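Local coordinates for acyl-CoA dehydrogenase (Thermus thermophilus, PDB 2Z1Q), which probably uses its bound FAD to oxidise saturated acyl-CoA thioesters to 2,3-dehydroacyl-CoA, passing the electrons on to an acceptor, at residues 149-154 with 178-183; 277-282 with 304-309; 354-359 with 403-408. One frame throughout, in Å; residues are numbered along the deposited sequence.

Interaction 1: residues 149-154 with 178-183; sequences TEPGSG and VKQWIS. With FAD (flavin-adenine dinucleotide), chain D.
T149 O accepts the backbone N-H of Q180 at 2.7 Å (angle at the hydrogen 149°), tying the loop after strand 144-147 to strand 172-183 in the beta domain of the acyl-CoA dehydrogenase fold, beside the flavin. The donor stands 42° out of the T149 carbonyl plane, and K179 CA leans on the same T149 oxygen at 3.2 Å. Next to this bond a salt bridge runs from K179 NZ to E150 OE2 (2.7 Å), meeting the anti lone pair of the carboxylate; the extended E150 chain and the K179 chain, bent at chi2 and chi3, bring the charges together. Alongside, P151 CG meets V178 CG1 at 3.7 Å, the proline ring lying crosswise to the valine. A water bridges E150 OE1 and V178 N, while K161 N and T162 OG1 also bond to the carboxylate and L148 O shares the K179 ammonium. With an alanine in place of E150, K179 NZ would probably lose its charged mate and the water its anchor on this loop. Both segments then reach the cofactor: T149 N points almost straight at FAD O2 (174°), and T149 OG1 shares a hydrogen bond with FAD O2'. At the far end of the strand, S183 N bonds to FAD O4 at 3.3 Å, and S183 OG donates to FAD N5 at 2.6 Å.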
loop_
_atom_site.group_PDB
_atom_site.type_symbol
_atom_site.label_atom_id
_atom_site.label_comp_id
_atom_site.label_asym_id
_atom_site.label_seq_id
_atom_site.Cartn_x
_atom_site.Cartn_y
_atom_site.Cartn_z
ATOM N N THR B 149 -14.043 21.483 5.735
ATOM C CA THR B 149 -14.692 20.373 5.051
ATOM C C THR B 149 -16.132 20.109 5.508
ATOM O O THR B 149 -16.467 20.288 6.673
ATOM C CB THR B 149 -13.850 19.083 5.228
ATOM O OG1 THR B 149 -12.579 19.253 4.587
ATOM C CG2 THR B 149 -14.562 17.888 4.617
ATOM N N GLU B 150 -16.975 19.690 4.572
ATOM C CA GLU B 150 -18.370 19.371 4.874
ATOM C C GLU B 150 -18.711 18.032 4.215
ATOM O O GLU B 150 -17.980 17.563 3.340
ATOM C CB GLU B 150 -19.303 20.480 4.358
ATOM C CG GLU B 150 -19.003 21.856 4.971
ATOM C CD GLU B 150 -20.040 22.914 4.624
ATOM O OE1 GLU B 150 -21.086 22.579 4.027
ATOM O OE2 GLU B 150 -19.807 24.092 4.963
ATOM N N PRO B 151 -19.810 17.389 4.646
ATOM C CA PRO B 151 -20.226 16.098 4.082
ATOM C C PRO B 151 -20.221 16.095 2.545
ATOM O O PRO B 151 -19.715 15.156 1.922
ATOM C CB PRO B 151 -21.620 15.894 4.685
ATOM C CG PRO B 151 -21.483 16.553 6.040
ATOM C CD PRO B 151 -20.703 17.810 5.743
ATOM N N GLY B 152 -20.758 17.149 1.936
ATOM C CA GLY B 152 -20.781 17.217 0.487
ATOM C C GLY B 152 -19.578 17.895 -0.170
ATOM O O GLY B 152 -19.406 17.808 -1.385
ATOM N N SER B 153 -18.734 18.562 0.616
ATOM C CA SER B 153 -17.580 19.247 0.029
ATOM C C SER B 153 -16.244 18.951 0.705
ATOM O O SER B 153 -16.069 19.203 1.897
ATOM C CB SER B 153 -17.826 20.763 0.033
ATOM O OG SER B 153 -18.002 21.252 1.353
ATOM N N GLY B 154 -15.291 18.446 -0.070
ATOM C CA GLY B 154 -13.981 18.136 0.469
ATOM C C GLY B 154 -12.877 18.812 -0.320
ATOM O O GLY B 154 -12.350 19.840 0.103
ATOM N N VAL B 178 -23.125 21.995 8.546
ATOM C CA VAL B 178 -22.432 20.825 9.085
ATOM C C VAL B 178 -21.005 20.787 8.552
ATOM O O VAL B 178 -20.782 20.938 7.352
ATOM C CB VAL B 178 -23.145 19.520 8.663
ATOM C CG1 VAL B 178 -22.396 18.307 9.198
ATOM C CG2 VAL B 178 -24.591 19.530 9.166
ATOM N N LYS B 179 -20.041 20.608 9.452
ATOM C CA LYS B 179 -18.630 20.530 9.070
ATOM C C LYS B 179 -18.178 19.097 9.370
ATOM O O LYS B 179 -18.382 18.587 10.469
ATOM C CB LYS B 179 -17.807 21.539 9.867
ATOM C CG LYS B 179 -18.428 22.925 9.953
ATOM C CD LYS B 179 -18.676 23.555 8.594
ATOM C CE LYS B 179 -17.395 23.888 7.859
ATOM N NZ LYS B 179 -17.680 24.515 6.531
ATOM N N GLN B 180 -17.558 18.464 8.383
ATOM C CA GLN B 180 -17.131 17.075 8.476
ATOM C C GLN B 180 -15.652 16.820 8.766
ATOM O O GLN B 180 -14.768 17.485 8.209
ATOM C CB GLN B 180 -17.497 16.372 7.162
ATOM C CG GLN B 180 -17.421 14.862 7.228
ATOM C CD GLN B 180 -18.651 14.252 7.861
ATOM O OE1 GLN B 180 -19.542 13.758 7.169
ATOM N NE2 GLN B 180 -18.718 14.296 9.186
ATOM N N TRP B 181 -15.390 15.829 9.619
ATOM C CA TRP B 181 -14.029 15.425 9.980
ATOM C C TRP B 181 -13.196 16.534 10.641
ATOM O O TRP B 181 -12.157 16.893 10.112
ATOM C CB TRP B 181 -13.253 14.963 8.728
ATOM C CG TRP B 181 -13.754 13.749 7.964
ATOM C CD1 TRP B 181 -14.252 13.734 6.686
ATOM C CD2 TRP B 181 -13.733 12.383 8.398
ATOM N NE1 TRP B 181 -14.539 12.447 6.301
ATOM C CE2 TRP B 181 -14.230 11.597 7.331
ATOM C CE3 TRP B 181 -13.340 11.744 9.583
ATOM C CZ2 TRP B 181 -14.346 10.208 7.414
ATOM C CZ3 TRP B 181 -13.457 10.358 9.665
ATOM C CH2 TRP B 181 -13.956 9.607 8.585
ATOM N N ILE B 182 -13.614 17.067 11.782
ATOM C CA ILE B 182 -12.833 18.140 12.411
ATOM C C ILE B 182 -11.832 17.622 13.441
ATOM O O ILE B 182 -12.222 17.143 14.497
ATOM C CB ILE B 182 -13.766 19.167 13.093
ATOM C CG1 ILE B 182 -14.465 19.993 12.032
ATOM C CG2 ILE B 182 -12.989 20.107 13.988
ATOM C CD1 ILE B 182 -15.429 19.222 11.223
ATOM N N SER B 183 -10.543 17.714 13.127
ATOM C CA SER B 183 -9.518 17.269 14.079
ATOM C C SER B 183 -9.543 18.175 15.311
ATOM O O SER B 183 -9.738 19.388 15.184
ATOM C CB SER B 183 -8.111 17.338 13.445
ATOM O OG SER B 183 -8.039 16.635 12.221
HETATM P PA FAD D . -13.620 12.666 -2.034
HETATM O O1A FAD D . -13.152 11.925 -0.890
HETATM O O2A FAD D . -14.830 13.709 -1.989
HETATM O O5B FAD D . -12.596 12.857 -3.203
HETATM C C5B FAD D . -12.504 11.653 -3.963
HETATM C C4B FAD D . -11.607 12.131 -5.082
HETATM O O4B FAD D . -10.855 13.277 -5.032
HETATM C C3B FAD D . -10.891 11.089 -6.056
HETATM O O3B FAD D . -11.814 10.588 -7.030
HETATM C C2B FAD D . -9.840 12.152 -6.577
HETATM O O2B FAD D . -9.312 11.924 -7.888
HETATM C C1B FAD D . -10.864 13.238 -6.412
HETATM N N9A FAD D . -10.796 14.514 -7.060
HETATM C C8A FAD D . -11.302 15.636 -6.470
HETATM N N7A FAD D . -11.171 16.647 -7.248
HETATM C C5A FAD D . -10.553 16.256 -8.382
HETATM C C6A FAD D . -10.151 16.916 -9.582
HETATM N N6A FAD D . -10.382 18.269 -9.725
HETATM N N1A FAD D . -9.540 16.173 -10.546
HETATM C C2A FAD D . -9.339 14.866 -10.413
HETATM N N3A FAD D . -9.714 14.238 -9.316
HETATM C C4A FAD D . -10.316 14.853 -8.285
HETATM N N1 FAD D . -10.990 18.917 7.396
HETATM C C2 FAD D . -10.886 20.128 7.984
HETATM O O2 FAD D . -11.433 21.080 7.449
HETATM N N3 FAD D . -10.221 20.329 9.149
HETATM C C4 FAD D . -9.598 19.304 9.825
HETATM O O4 FAD D . -9.012 19.488 10.864
HETATM C C4X FAD D . -9.687 17.941 9.243
HETATM N N5 FAD D . -9.148 16.863 9.836
HETATM C C5X FAD D . -9.285 15.622 9.303
HETATM C C6 FAD D . -8.759 14.461 9.975
HETATM C C7 FAD D . -8.955 13.184 9.423
HETATM C C7M FAD D . -8.421 11.966 10.153
HETATM C C8 FAD D . -9.657 13.029 8.185
HETATM C C8M FAD D . -9.897 11.672 7.563
HETATM C C9 FAD D . -10.153 14.134 7.529
HETATM C C9A FAD D . -9.989 15.447 8.067
HETATM N N10 FAD D . -10.544 16.559 7.396
HETATM C C10 FAD D . -10.437 17.819 7.949
HETATM C "C1'" FAD D . -11.243 16.278 6.169
HETATM C "C2'" FAD D . -10.450 16.565 4.885
HETATM O "O2'" FAD D . -10.179 17.952 4.749
HETATM C "C3'" FAD D . -11.385 16.039 3.844
HETATM O "O3'" FAD D . -11.542 14.612 4.089
HETATM C "C4'" FAD D . -10.916 16.178 2.422
HETATM O "O4'" FAD D . -10.735 17.535 2.009
HETATM C "C5'" FAD D . -12.008 15.473 1.702
HETATM O "O5'" FAD D . -11.835 15.374 0.379
HETATM P P FAD D . -13.009 14.325 0.069
HETATM O O1P FAD D . -12.813 13.165 0.978
HETATM O O2P FAD D . -14.468 14.987 0.351
HETATM O O3P FAD D . -12.743 13.929 -1.494
HETATM O O HOH W 1 -23.288 22.335 5.966
#

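Interaction 2: residues 277-282 with 304-309; sequences RALELS and QKLGEM
L279 and M309 mark the closest backbone approach, 7.1 Å from CA to CA, between two helical segments that run nearly antiparallel (156° between their directions), their axes 10.9 Å apart. At that axis spacing the contact is thin, the nearest side-chain atoms standing no closer than 4.2 Å, and no hydrogen bond crosses it. L279 presents CG to M309 CB at 4.2 Å and reaches with CD2 to L306 CD2 at 4.3 Å, so this leucine touches residues on two successive turns of the facing helix. The same L306 methyl also lies 4.2 Å from S282 CB, which places CD2 against both L279 and S282. S282 OG stands 4.4 Å from M309 SD, a loose approach of hydroxyl and thioether. That hydroxyl is engaged within its own helix: with OG anti to the carbonyl carbon (chi1 -61°), it turns back to donate to A278 O at 2.8 Å. A278 O therefore accepts twice, from S282 N and S282 OG, which arrive from opposite faces of its carbonyl plane. Around the pair, V567 of helix 556-570 packs on both L279 and L306, and I372 of helix 348-372 on both S282 and M309. The geometry is that of an antiparallel helix pair in the C-terminal helical bundle of acyl-CoA dehydrogenases, whose connection carries the FAD-binding residues R289 and F299; R289 of the second subunit bonds to the FAD held by T149 and S183, so the site is shared between subunits.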
loop_
_atom_site.group_PDB
_atom_site.type_symbol
_atom_site.label_atom_id
_atom_site.label_comp_id
_atom_site.label_asym_id
_atom_site.label_seq_id
_atom_site.Cartn_x
_atom_site.Cartn_y
_atom_site.Cartn_z
ATOM N N ARG B 277 11.283 6.261 11.299
ATOM C CA ARG B 277 10.894 5.396 12.405
ATOM C C ARG B 277 10.589 3.995 11.906
ATOM O O ARG B 277 11.027 3.008 12.500
ATOM C CB ARG B 277 9.660 5.944 13.122
ATOM C CG ARG B 277 9.763 7.399 13.453
ATOM C CD ARG B 277 10.992 7.666 14.300
ATOM N NE ARG B 277 11.553 8.976 13.999
ATOM C CZ ARG B 277 10.943 10.128 14.251
ATOM N NH1 ARG B 277 9.741 10.142 14.815
ATOM N NH2 ARG B 277 11.531 11.268 13.920
ATOM N N ALA B 278 9.817 3.912 10.826
ATOM C CA ALA B 278 9.460 2.616 10.261
ATOM C C ALA B 278 10.736 1.890 9.839
ATOM O O ALA B 278 10.816 0.661 9.925
ATOM C CB ALA B 278 8.529 2.798 9.061
ATOM N N LEU B 279 11.728 2.657 9.385
ATOM C CA LEU B 279 12.997 2.068 8.961
ATOM C C LEU B 279 13.756 1.527 10.174
ATOM O O LEU B 279 14.309 0.432 10.116
ATOM C CB LEU B 279 13.858 3.104 8.220
ATOM C CG LEU B 279 14.790 2.621 7.090
ATOM C CD1 LEU B 279 15.777 3.727 6.739
ATOM C CD2 LEU B 279 15.559 1.393 7.506
ATOM N N GLU B 280 13.772 2.282 11.273
ATOM C CA GLU B 280 14.452 1.834 12.494
ATOM C C GLU B 280 13.848 0.503 12.914
ATOM O O GLU B 280 14.567 -0.457 13.210
ATOM C CB GLU B 280 14.276 2.849 13.634
ATOM C CG GLU B 280 14.776 4.242 13.307
ATOM C CD GLU B 280 14.568 5.230 14.447
ATOM O OE1 GLU B 280 14.936 6.415 14.277
ATOM O OE2 GLU B 280 14.043 4.824 15.509
ATOM N N LEU B 281 12.517 0.453 12.939
ATOM C CA LEU B 281 11.806 -0.763 13.313
ATOM C C LEU B 281 12.178 -1.911 12.376
ATOM O O LEU B 281 12.446 -3.022 12.828
ATOM C CB LEU B 281 10.279 -0.561 13.278
ATOM C CG LEU B 281 9.624 0.357 14.322
ATOM C CD1 LEU B 281 8.126 0.458 14.048
ATOM C CD2 LEU B 281 9.859 -0.183 15.719
ATOM N N SER B 282 12.190 -1.636 11.073
ATOM C CA SER B 282 12.510 -2.659 10.078
ATOM C C SER B 282 13.961 -3.143 10.209
ATOM O O SER B 282 14.225 -4.351 10.173
ATOM C CB SER B 282 12.288 -2.116 8.662
ATOM O OG SER B 282 10.942 -1.742 8.453
ATOM N N GLN B 304 17.377 -5.632 -0.346
ATOM C CA GLN B 304 16.859 -4.781 -1.405
ATOM C C GLN B 304 15.829 -3.787 -0.819
ATOM O O GLN B 304 15.844 -2.606 -1.146
ATOM C CB GLN B 304 16.235 -5.649 -2.502
ATOM C CG GLN B 304 15.461 -4.880 -3.554
ATOM C CD GLN B 304 14.903 -5.799 -4.630
ATOM O OE1 GLN B 304 15.625 -6.246 -5.516
ATOM N NE2 GLN B 304 13.610 -6.088 -4.551
ATOM N N LYS B 305 14.948 -4.265 0.054
ATOM C CA LYS B 305 13.942 -3.383 0.656
ATOM C C LYS B 305 14.608 -2.307 1.516
ATOM O O LYS B 305 14.353 -1.113 1.346
ATOM C CB LYS B 305 12.981 -4.204 1.518
ATOM C CG LYS B 305 12.244 -5.306 0.785
ATOM C CD LYS B 305 11.280 -5.967 1.743
ATOM C CE LYS B 305 10.786 -7.314 1.234
ATOM N NZ LYS B 305 10.050 -7.169 -0.031
ATOM N N LEU B 306 15.466 -2.745 2.433
ATOM C CA LEU B 306 16.202 -1.862 3.341
ATOM C C LEU B 306 17.001 -0.810 2.578
ATOM O O LEU B 306 17.062 0.347 2.988
ATOM C CB LEU B 306 17.153 -2.684 4.229
ATOM C CG LEU B 306 16.508 -3.608 5.265
ATOM C CD1 LEU B 306 17.574 -4.481 5.912
ATOM C CD2 LEU B 306 15.769 -2.776 6.315
ATOM N N GLY B 307 17.603 -1.208 1.459
ATOM C CA GLY B 307 18.358 -0.255 0.662
ATOM C C GLY B 307 17.434 0.741 -0.019
ATOM O O GLY B 307 17.681 1.951 0.014
ATOM N N GLU B 308 16.362 0.242 -0.637
ATOM C CA GLU B 308 15.420 1.128 -1.323
ATOM C C GLU B 308 14.777 2.089 -0.320
ATOM O O GLU B 308 14.594 3.266 -0.613
ATOM C CB GLU B 308 14.338 0.304 -2.055
ATOM C CG GLU B 308 13.398 1.137 -2.896
ATOM C CD GLU B 308 14.103 1.883 -4.017
ATOM O OE1 GLU B 308 13.567 2.914 -4.488
ATOM O OE2 GLU B 308 15.193 1.436 -4.438
ATOM N N MET B 309 14.436 1.594 0.865
ATOM C CA MET B 309 13.838 2.454 1.888
ATOM C C MET B 309 14.743 3.635 2.238
ATOM O O MET B 309 14.301 4.789 2.234
ATOM C CB MET B 309 13.546 1.643 3.152
ATOM C CG MET B 309 12.359 0.714 3.037
ATOM S SD MET B 309 12.262 -0.388 4.454
ATOM C CE MET B 309 12.392 -1.900 3.653
#

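Interaction 3: residues 354-359 with 403-408; sequences IKVLGS and INRLLI. With FAD (flavin-adenine dinucleotide), chain D.
V356 meets N404 and R405 with different branches of its side chain. With CG1 anti to the backbone N (chi1 -179°) and CG2 anti to the carbonyl carbon, the two methyls part toward separate partners. CG2 lies 3.6 Å from N404 CB, valine and asparagine lying alongside each other and pointing opposite ways; CG1 sits over one face of the R405 guanidinium, 3.7 Å from NH2, with the arginine chain running roughly perpendicular to the valine. The R405 chain is extended from CG to NE, which carries its flat head across to the valine, and salt bridges to E360 through NH1 and to D484 through NE hold that head in place. I408 CD1 adds a looser apolar approach to V356 CG2, at 4.4 Å. K355 and N404 also cross nearly perpendicular, K355 CG lying 3.8 Å from N404 ND2. K355 NZ and N404 ND2 are both donors, and each turns to other acceptors: K355 NZ to F397 O and N401 OD1, N404 ND2 to T400 O and E398 O, while N404 OD1 pairs with the hydroxyl of S352. The segment axes come within 10.1 Å, at 138° between their N-to-C directions. While N404 and R405 face V356, I403 and L406 of the same short helix turn to the cofactor, with I403 CD1 3.2 Å from FAD N7A and L406 CD2 3.5 Å from FAD N1A. The contact thus seats helix 401-407 on helix 348-372 of the C-terminal helical domain, at the adenine end of the FAD site.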
loop_
_atom_site.group_PDB
_atom_site.type_symbol
_atom_site.label_atom_id
_atom_site.label_comp_id
_atom_site.label_asym_id
_atom_site.label_seq_id
_atom_site.Cartn_x
_atom_site.Cartn_y
_atom_site.Cartn_z
ATOM N N ILE B 354 6.942 18.098 -2.350
ATOM C CA ILE B 354 7.396 17.352 -1.186
ATOM C C ILE B 354 6.223 16.735 -0.424
ATOM O O ILE B 354 6.403 15.764 0.307
ATOM C CB ILE B 354 8.240 18.238 -0.224
ATOM C CG1 ILE B 354 7.436 19.460 0.196
ATOM C CG2 ILE B 354 9.552 18.662 -0.898
ATOM C CD1 ILE B 354 8.218 20.417 1.054
ATOM N N LYS B 355 5.022 17.283 -0.603
ATOM C CA LYS B 355 3.832 16.741 0.060
ATOM C C LYS B 355 3.498 15.378 -0.569
ATOM O O LYS B 355 3.244 14.398 0.130
ATOM C CB LYS B 355 2.661 17.735 -0.073
ATOM C CG LYS B 355 1.265 17.105 -0.110
ATOM C CD LYS B 355 0.901 16.453 1.189
ATOM C CE LYS B 355 0.128 15.137 0.988
ATOM N NZ LYS B 355 -1.194 15.266 0.319
ATOM N N VAL B 356 3.540 15.316 -1.894
ATOM C CA VAL B 356 3.269 14.089 -2.636
ATOM C C VAL B 356 4.416 13.102 -2.460
ATOM O O VAL B 356 4.189 11.917 -2.231
ATOM C CB VAL B 356 3.116 14.370 -4.138
ATOM C CG1 VAL B 356 2.803 13.072 -4.885
ATOM C CG2 VAL B 356 2.029 15.397 -4.358
ATOM N N LEU B 357 5.645 13.604 -2.557
ATOM C CA LEU B 357 6.839 12.773 -2.428
ATOM C C LEU B 357 6.924 12.140 -1.041
ATOM O O LEU B 357 7.158 10.937 -0.902
ATOM C CB LEU B 357 8.083 13.624 -2.635
ATOM C CG LEU B 357 9.341 13.052 -3.286
ATOM C CD1 LEU B 357 10.506 13.798 -2.656
ATOM C CD2 LEU B 357 9.503 11.556 -3.097
ATOM N N GLY B 358 6.742 12.963 -0.014
ATOM C CA GLY B 358 6.836 12.456 1.341
ATOM C C GLY B 358 5.842 11.361 1.643
ATOM O O GLY B 358 6.213 10.256 2.032
ATOM N N SER B 359 4.566 11.668 1.460
ATOM C CA SER B 359 3.540 10.682 1.744
ATOM C C SER B 359 3.746 9.386 0.960
ATOM O O SER B 359 3.571 8.312 1.521
ATOM C CB SER B 359 2.144 11.273 1.475
ATOM O OG SER B 359 2.078 11.934 0.223
ATOM N N ILE B 403 -5.122 15.995 -6.485
ATOM C CA ILE B 403 -5.243 17.460 -6.498
ATOM C C ILE B 403 -3.869 18.139 -6.566
ATOM O O ILE B 403 -3.678 19.093 -7.320
ATOM C CB ILE B 403 -6.031 17.981 -5.250
ATOM C CG1 ILE B 403 -7.456 18.353 -5.653
ATOM C CG2 ILE B 403 -5.370 19.216 -4.652
ATOM C CD1 ILE B 403 -8.243 17.214 -6.178
ATOM N N ASN B 404 -2.914 17.641 -5.793
ATOM C CA ASN B 404 -1.573 18.217 -5.807
ATOM C C ASN B 404 -0.873 17.977 -7.141
ATOM O O ASN B 404 -0.167 18.855 -7.637
ATOM C CB ASN B 404 -0.747 17.649 -4.656
ATOM C CG ASN B 404 -1.034 18.353 -3.351
ATOM O OD1 ASN B 404 -0.655 19.513 -3.171
ATOM N ND2 ASN B 404 -1.719 17.665 -2.433
ATOM N N ARG B 405 -1.082 16.797 -7.721
ATOM C CA ARG B 405 -0.475 16.472 -9.007
ATOM C C ARG B 405 -0.982 17.420 -10.098
ATOM O O ARG B 405 -0.254 17.725 -11.041
ATOM C CB ARG B 405 -0.760 15.019 -9.414
ATOM C CG ARG B 405 0.186 13.976 -8.804
ATOM C CD ARG B 405 -0.014 12.593 -9.418
ATOM N NE ARG B 405 1.079 11.692 -9.055
ATOM C CZ ARG B 405 1.210 11.104 -7.865
ATOM N NH1 ARG B 405 2.258 10.308 -7.638
ATOM N NH2 ARG B 405 0.300 11.275 -6.911
ATOM N N LEU B 406 -2.228 17.875 -9.981
ATOM C CA LEU B 406 -2.779 18.791 -10.975
ATOM C C LEU B 406 -2.225 20.205 -10.794
ATOM O O LEU B 406 -2.149 20.976 -11.758
ATOM C CB LEU B 406 -4.305 18.823 -10.884
ATOM C CG LEU B 406 -5.082 17.844 -11.769
ATOM C CD1 LEU B 406 -4.400 16.498 -11.793
ATOM C CD2 LEU B 406 -6.506 17.718 -11.254
ATOM N N LEU B 407 -1.831 20.532 -9.564
ATOM C CA LEU B 407 -1.298 21.855 -9.253
ATOM C C LEU B 407 0.165 22.058 -9.647
ATOM O O LEU B 407 0.545 23.134 -10.105
ATOM C CB LEU B 407 -1.458 22.148 -7.755
ATOM C CG LEU B 407 -2.785 22.700 -7.212
ATOM C CD1 LEU B 407 -3.954 21.860 -7.699
ATOM C CD2 LEU B 407 -2.735 22.714 -5.689
ATOM N N ILE B 408 0.982 21.029 -9.464
ATOM C CA ILE B 408 2.401 21.117 -9.782
ATOM C C ILE B 408 2.680 21.616 -11.205
ATOM O O ILE B 408 3.439 22.564 -11.396
ATOM C CB ILE B 408 3.091 19.751 -9.528
ATOM C CG1 ILE B 408 3.003 19.420 -8.033
ATOM C CG2 ILE B 408 4.529 19.791 -9.993
ATOM C CD1 ILE B 408 3.378 17.999 -7.661
HETATM P PA FAD D . -13.620 12.666 -2.034
HETATM O O1A FAD D . -13.152 11.925 -0.890
HETATM O O2A FAD D . -14.830 13.709 -1.989
HETATM O O5B FAD D . -12.596 12.857 -3.203
HETATM C C5B FAD D . -12.504 11.653 -3.963
HETATM C C4B FAD D . -11.607 12.131 -5.082
HETATM O O4B FAD D . -10.855 13.277 -5.032
HETATM C C3B FAD D . -10.891 11.089 -6.056
HETATM O O3B FAD D . -11.814 10.588 -7.030
HETATM C C2B FAD D . -9.840 12.152 -6.577
HETATM O O2B FAD D . -9.312 11.924 -7.888
HETATM C C1B FAD D . -10.864 13.238 -6.412
HETATM N N9A FAD D . -10.796 14.514 -7.060
HETATM C C8A FAD D . -11.302 15.636 -6.470
HETATM N N7A FAD D . -11.171 16.647 -7.248
HETATM C C5A FAD D . -10.553 16.256 -8.382
HETATM C C6A FAD D . -10.151 16.916 -9.582
HETATM N N6A FAD D . -10.382 18.269 -9.725
HETATM N N1A FAD D . -9.540 16.173 -10.546
HETATM C C2A FAD D . -9.339 14.866 -10.413
HETATM N N3A FAD D . -9.714 14.238 -9.316
HETATM C C4A FAD D . -10.316 14.853 -8.285
HETATM N N1 FAD D . -10.990 18.917 7.396
HETATM C C2 FAD D . -10.886 20.128 7.984
HETATM O O2 FAD D . -11.433 21.080 7.449
HETATM N N3 FAD D . -10.221 20.329 9.149
HETATM C C4 FAD D . -9.598 19.304 9.825
HETATM O O4 FAD D . -9.012 19.488 10.864
HETATM C C4X FAD D . -9.687 17.941 9.243
HETATM N N5 FAD D . -9.148 16.863 9.836
HETATM C C5X FAD D . -9.285 15.622 9.303
HETATM C C6 FAD D . -8.759 14.461 9.975
HETATM C C7 FAD D . -8.955 13.184 9.423
HETATM C C7M FAD D . -8.421 11.966 10.153
HETATM C C8 FAD D . -9.657 13.029 8.185
HETATM C C8M FAD D . -9.897 11.672 7.563
HETATM C C9 FAD D . -10.153 14.134 7.529
HETATM C C9A FAD D . -9.989 15.447 8.067
HETATM N N10 FAD D . -10.544 16.559 7.396
HETATM C C10 FAD D . -10.437 17.819 7.949
HETATM C "C1'" FAD D . -11.243 16.278 6.169
HETATM C "C2'" FAD D . -10.450 16.565 4.885
HETATM O "O2'" FAD D . -10.179 17.952 4.749
HETATM C "C3'" FAD D . -11.385 16.039 3.844
HETATM O "O3'" FAD D . -11.542 14.612 4.089
HETATM C "C4'" FAD D . -10.916 16.178 2.422
HETATM O "O4'" FAD D . -10.735 17.535 2.009
HETATM C "C5'" FAD D . -12.008 15.473 1.702
HETATM O "O5'" FAD D . -11.835 15.374 0.379
HETATM P P FAD D . -13.009 14.325 0.069
HETATM O O1P FAD D . -12.813 13.165 0.978
HETATM O O2P FAD D . -14.468 14.987 0.351
HETATM O O3P FAD D . -12.743 13.929 -1.494
#

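Overall arrangement
Read from the N terminus, the three contacts follow in series; none nests in or crosses another. Interaction 1 closes a 23-residue loop, partly strand and without helix, inside the beta domain. Interaction 2 closes 21 residues around the turn between helices 252-288 and 300-331, and interaction 3 spans 43 residues, mostly helical, to bring helix 401-407 back to helix 348-372. Interactions 1 and 3, centres 22 Å apart, meet the same FAD at its flavin and adenine ends, linking beta and helical domains through the cofactor. Interaction 2 lies away from that FAD, about 36 Å from interaction 1 and 23 Å from interaction 3 between centres; all three have neighbours on the second subunit.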